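PDB 3HXL: phage tail sheath protein from Desulfitobacterium hafniense, which probably assembles into the contractile sheath that surrounds the tail tube of a myovirus-like phage or prophage. Local coordinates for residues G228-A240 with E244-A256. Sequence-based numbering, arbitrary orientation.
Sequences GKKIQVVLENYPA and EGVISVKNGVVLA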
loop_
_atom_site.group_PDB
_atom_site.type_symbol
_atom_site.label_atom_id
_atom_site.label_comp_id
_atom_site.label_asym_id
_atom_site.label_seq_id
_atom_site.Cartn_x
_atom_site.Cartn_y
_atom_site.Cartn_z
ATOM N N GLY A 228 -0.384 -18.292 5.000
ATOM C CA GLY A 228 0.011 -18.530 3.624
ATOM C C GLY A 228 -0.293 -17.319 2.755
ATOM O O GLY A 228 -0.432 -17.430 1.535
ATOM N N LYS A 229 -0.415 -16.156 3.389
ATOM C CA LYS A 229 -0.687 -14.916 2.669
ATOM C C LYS A 229 0.626 -14.143 2.653
ATOM O O LYS A 229 0.938 -13.397 3.580
ATOM C CB LYS A 229 -1.774 -14.104 3.376
ATOM C CG LYS A 229 -2.318 -12.971 2.537
ATOM C CD LYS A 229 -3.349 -12.159 3.287
ATOM C CE LYS A 229 -3.923 -11.075 2.386
ATOM N NZ LYS A 229 -4.662 -10.055 3.174
ATOM N N LYS A 230 1.394 -14.333 1.586
ATOM C CA LYS A 230 2.696 -13.702 1.455
ATOM C C LYS A 230 2.658 -12.210 1.135
ATOM O O LYS A 230 2.257 -11.790 0.044
ATOM C CB LYS A 230 3.521 -14.462 0.417
ATOM C CG LYS A 230 3.615 -15.967 0.679
ATOM C CD LYS A 230 4.370 -16.300 1.974
ATOM C CE LYS A 230 4.406 -17.814 2.224
ATOM N NZ LYS A 230 5.270 -18.196 3.383
ATOM N N ILE A 231 3.083 -11.418 2.115
ATOM C CA ILE A 231 3.130 -9.963 2.014
ATOM C C ILE A 231 4.359 -9.482 2.787
ATOM O O ILE A 231 5.030 -10.275 3.447
ATOM C CB ILE A 231 1.864 -9.318 2.647
ATOM C CG1 ILE A 231 1.725 -9.755 4.108
ATOM C CG2 ILE A 231 0.609 -9.733 1.885
ATOM C CD1 ILE A 231 2.368 -8.806 5.096
ATOM N N GLN A 232 4.661 -8.191 2.695
ATOM C CA GLN A 232 5.775 -7.621 3.441
ATOM C C GLN A 232 5.365 -6.296 4.060
ATOM O O GLN A 232 4.466 -5.609 3.565
ATOM C CB GLN A 232 7.007 -7.386 2.553
ATOM C CG GLN A 232 7.824 -8.641 2.203
ATOM C CD GLN A 232 9.086 -8.299 1.405
ATOM O OE1 GLN A 232 9.005 -7.740 0.308
ATOM N NE2 GLN A 232 10.252 -8.633 1.956
ATOM N N VAL A 233 6.025 -5.955 5.160
ATOM C CA VAL A 233 5.796 -4.700 5.849
ATOM C C VAL A 233 7.121 -3.951 5.807
ATOM O O VAL A 233 8.188 -4.552 5.970
ATOM C CB VAL A 233 5.391 -4.910 7.338
ATOM C CG1 VAL A 233 4.086 -5.681 7.417
ATOM C CG2 VAL A 233 6.493 -5.634 8.078
ATOM N N VAL A 234 7.040 -2.649 5.563
ATOM C CA VAL A 234 8.211 -1.788 5.485
ATOM C C VAL A 234 8.195 -0.820 6.661
ATOM O O VAL A 234 7.316 0.041 6.769
ATOM C CB VAL A 234 8.222 -0.976 4.173
ATOM C CG1 VAL A 234 9.465 -0.094 4.117
ATOM C CG2 VAL A 234 8.186 -1.932 2.979
ATOM N N LEU A 235 9.181 -0.977 7.535
ATOM C CA LEU A 235 9.303 -0.161 8.731
ATOM C C LEU A 235 10.537 0.714 8.692
ATOM O O LEU A 235 11.385 0.584 7.804
ATOM C CB LEU A 235 9.381 -1.057 9.970
ATOM C CG LEU A 235 8.381 -2.204 10.051
ATOM C CD1 LEU A 235 8.661 -3.029 11.305
ATOM C CD2 LEU A 235 6.969 -1.655 10.076
ATOM N N GLU A 236 10.616 1.603 9.682
ATOM C CA GLU A 236 11.721 2.546 9.845
ATOM C C GLU A 236 12.629 2.104 10.981
ATOM O O GLU A 236 12.161 1.895 12.094
ATOM C CB GLU A 236 11.170 3.935 10.193
ATOM C CG GLU A 236 12.231 4.984 10.432
ATOM C CD GLU A 236 12.511 5.277 11.907
ATOM O OE1 GLU A 236 13.439 6.060 12.149
ATOM O OE2 GLU A 236 11.823 4.758 12.818
ATOM N N ASN A 237 13.919 1.970 10.700
ATOM C CA ASN A 237 14.896 1.590 11.713
ATOM C C ASN A 237 14.438 0.512 12.702
ATOM O O ASN A 237 14.274 0.770 13.898
ATOM C CB ASN A 237 15.347 2.845 12.474
ATOM C CG ASN A 237 16.277 3.715 11.652
ATOM O OD1 ASN A 237 17.460 3.412 11.516
ATOM N ND2 ASN A 237 15.741 4.785 11.079
ATOM N N TYR A 238 14.231 -0.698 12.197
ATOM C CA TYR A 238 13.824 -1.804 13.048
ATOM C C TYR A 238 14.423 -3.114 12.557
ATOM O O TYR A 238 13.705 -4.082 12.287
ATOM C CB TYR A 238 12.302 -1.916 13.094
ATOM C CG TYR A 238 11.797 -2.680 14.295
ATOM C CD1 TYR A 238 11.210 -3.941 14.155
ATOM C CD2 TYR A 238 11.900 -2.137 15.575
ATOM C CE1 TYR A 238 10.734 -4.641 15.268
ATOM C CE2 TYR A 238 11.430 -2.824 16.692
ATOM C CZ TYR A 238 10.847 -4.073 16.532
ATOM O OH TYR A 238 10.362 -4.742 17.635
ATOM N N PRO A 239 15.752 -3.160 12.423
ATOM C CA PRO A 239 16.412 -4.380 11.960
ATOM C C PRO A 239 16.215 -5.533 12.945
ATOM O O PRO A 239 16.427 -6.696 12.604
ATOM C CB PRO A 239 17.870 -3.952 11.833
ATOM C CG PRO A 239 18.006 -2.906 12.890
ATOM C CD PRO A 239 16.740 -2.108 12.717
ATOM N N ALA A 240 15.793 -5.208 14.164
ATOM C CA ALA A 240 15.574 -6.231 15.185
ATOM C C ALA A 240 14.522 -7.257 14.760
ATOM O O ALA A 240 14.430 -8.346 15.341
ATOM C CB ALA A 240 15.163 -5.572 16.517
ATOM N N GLU A 244 12.323 -12.114 7.052
ATOM C CA GLU A 244 12.227 -11.811 5.615
ATOM C C GLU A 244 10.944 -11.080 5.232
ATOM O O GLU A 244 10.834 -10.522 4.133
ATOM C CB GLU A 244 12.339 -13.095 4.775
ATOM C CG GLU A 244 11.196 -14.089 4.970
ATOM C CD GLU A 244 11.497 -15.117 6.054
ATOM O OE1 GLU A 244 12.394 -14.861 6.885
ATOM O OE2 GLU A 244 10.836 -16.175 6.069
ATOM N N GLY A 245 9.970 -11.079 6.133
ATOM C CA GLY A 245 8.724 -10.401 5.844
ATOM C C GLY A 245 8.776 -8.929 6.210
ATOM O O GLY A 245 7.812 -8.198 5.995
ATOM N N VAL A 246 9.905 -8.483 6.753
ATOM C CA VAL A 246 10.042 -7.085 7.159
ATOM C C VAL A 246 11.250 -6.369 6.562
ATOM O O VAL A 246 12.372 -6.853 6.647
ATOM C CB VAL A 246 10.151 -6.959 8.701
ATOM C CG1 VAL A 246 10.353 -5.503 9.089
ATOM C CG2 VAL A 246 8.907 -7.524 9.359
ATOM N N ILE A 247 11.008 -5.215 5.946
ATOM C CA ILE A 247 12.086 -4.416 5.383
ATOM C C ILE A 247 12.262 -3.223 6.313
ATOM O O ILE A 247 11.283 -2.595 6.714
ATOM C CB ILE A 247 11.741 -3.908 3.956
ATOM C CG1 ILE A 247 11.638 -5.101 2.997
ATOM C CG2 ILE A 247 12.808 -2.924 3.485
ATOM C CD1 ILE A 247 10.976 -4.769 1.652
ATOM N N SER A 248 13.506 -2.926 6.672
ATOM C CA SER A 248 13.797 -1.809 7.575
ATOM C C SER A 248 14.609 -0.696 6.912
ATOM O O SER A 248 15.799 -0.858 6.644
ATOM C CB SER A 248 14.556 -2.314 8.809
ATOM O OG SER A 248 14.818 -1.262 9.723
ATOM N N VAL A 249 13.958 0.439 6.674
ATOM C CA VAL A 249 14.605 1.596 6.053
ATOM C C VAL A 249 15.383 2.362 7.124
ATOM O O VAL A 249 14.809 2.786 8.128
ATOM C CB VAL A 249 13.558 2.538 5.423
ATOM C CG1 VAL A 249 14.249 3.682 4.695
ATOM C CG2 VAL A 249 12.661 1.754 4.475
ATOM N N LYS A 250 16.684 2.540 6.902
ATOM C CA LYS A 250 17.556 3.219 7.863
ATOM C C LYS A 250 17.595 4.738 7.745
ATOM O O LYS A 250 17.496 5.455 8.753
ATOM C CB LYS A 250 18.989 2.677 7.743
ATOM C CG LYS A 250 19.942 3.136 8.856
ATOM C CD LYS A 250 21.345 2.573 8.654
ATOM C CE LYS A 250 22.276 2.914 9.824
ATOM N NZ LYS A 250 21.816 2.297 11.111
ATOM N N ASN A 251 17.754 5.233 6.520
ATOM C CA ASN A 251 17.820 6.670 6.304
ATOM C C ASN A 251 16.775 7.194 5.325
ATOM O O ASN A 251 15.976 6.433 4.772
ATOM C CB ASN A 251 19.243 7.086 5.860
ATOM C CG ASN A 251 19.675 6.457 4.540
ATOM O OD1 ASN A 251 19.078 5.492 4.071
ATOM N ND2 ASN A 251 20.736 6.996 3.951
ATOM N N GLY A 252 16.780 8.507 5.140
ATOM C CA GLY A 252 15.838 9.139 4.241
ATOM C C GLY A 252 16.558 9.742 3.056
ATOM O O GLY A 252 17.723 9.428 2.790
ATOM N N VAL A 253 15.874 10.633 2.357
ATOM C CA VAL A 253 16.461 11.251 1.185
ATOM C C VAL A 253 16.141 12.728 1.088
ATOM O O VAL A 253 15.334 13.259 1.855
ATOM C CB VAL A 253 15.953 10.561 -0.092
ATOM C CG1 VAL A 253 16.356 9.090 -0.086
ATOM C CG2 VAL A 253 14.435 10.681 -0.173
ATOM N N VAL A 254 16.801 13.391 0.145
ATOM C CA VAL A 254 16.572 14.801 -0.101
ATOM C C VAL A 254 16.050 14.877 -1.523
ATOM O O VAL A 254 16.695 14.389 -2.455
ATOM C CB VAL A 254 17.869 15.619 0.022
ATOM C CG1 VAL A 254 17.571 17.090 -0.200
ATOM C CG2 VAL A 254 18.483 15.407 1.411
ATOM N N LEU A 255 14.869 15.466 -1.674
ATOM C CA LEU A 255 14.220 15.593 -2.970
ATOM C C LEU A 255 14.744 16.777 -3.782
ATOM O O LEU A 255 15.365 17.691 -3.240
ATOM C CB LEU A 255 12.709 15.730 -2.775
ATOM C CG LEU A 255 12.006 14.614 -1.989
ATOM C CD1 LEU A 255 10.498 14.848 -2.019
ATOM C CD2 LEU A 255 12.339 13.258 -2.599
ATOM N N ALA A 256 14.490 16.755 -5.086
ATOM C CA ALA A 256 14.948 17.830 -5.957
ATOM C C ALA A 256 14.342 19.179 -5.573
ATOM O O ALA A 256 14.924 20.225 -5.850
ATOM C CB ALA A 256 14.626 17.501 -7.414
HETATM O O HOH W 1 19.936 4.281 12.010
#
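The amide nitrogen ND2 of N237 divides its two hydrogens between the two segments: one goes to K250 O at 3.0 Å, the other to E236 OE1 at 2.8 Å. Neither bond is straight, and the carboxylate oxygen is met from above its plane. E236 turns its other oxygen to K213 in a salt bridge, while N237 OD1 reaches K250 NZ through a water, the ammonium also pairing with E311. Side chains thus take over where the backbone pairing of strands 232-236 and 246-249 ends.

That pairing illustrates the parallel β-ladder. V233 and L235 of the first strand each use both N-H and C=O toward the second, bonding to G245, I247 and V249 in turn, and N237 N closes the series on V249 O. Both strands belong to the subtilisin-like domain and are neighbours in a mixed sheet that also takes in strands from earlier in the chain; strand 202-204 pairs in parallel with the other edge of 232-236, which therefore lies between two parallel neighbours.

The side chains sort by face. On one, CG2 of V233 presses unusually tightly on CG2 of V246 (3.3 Å), and L235 CD1 lies against the other methyl, V246 CG1. S248 shares this face. With OG anti to the backbone N (chi1 -178°), its hydroxyl extends toward the turn beyond N237. There it accepts a short, nearly straight bond from Y238 N, 2.6 Å from S248 OG. On the opposite face, V234 lies side by side with I247, and its CG1 meets V249 CG2 at 3.7 Å. At the entry to the ladder, the extended chain of Q232 passes I247 CD1 and delivers NE2 to E244 O, 2.9 Å away and nearly in the amide plane; N344 takes a second bond from the same nitrogen.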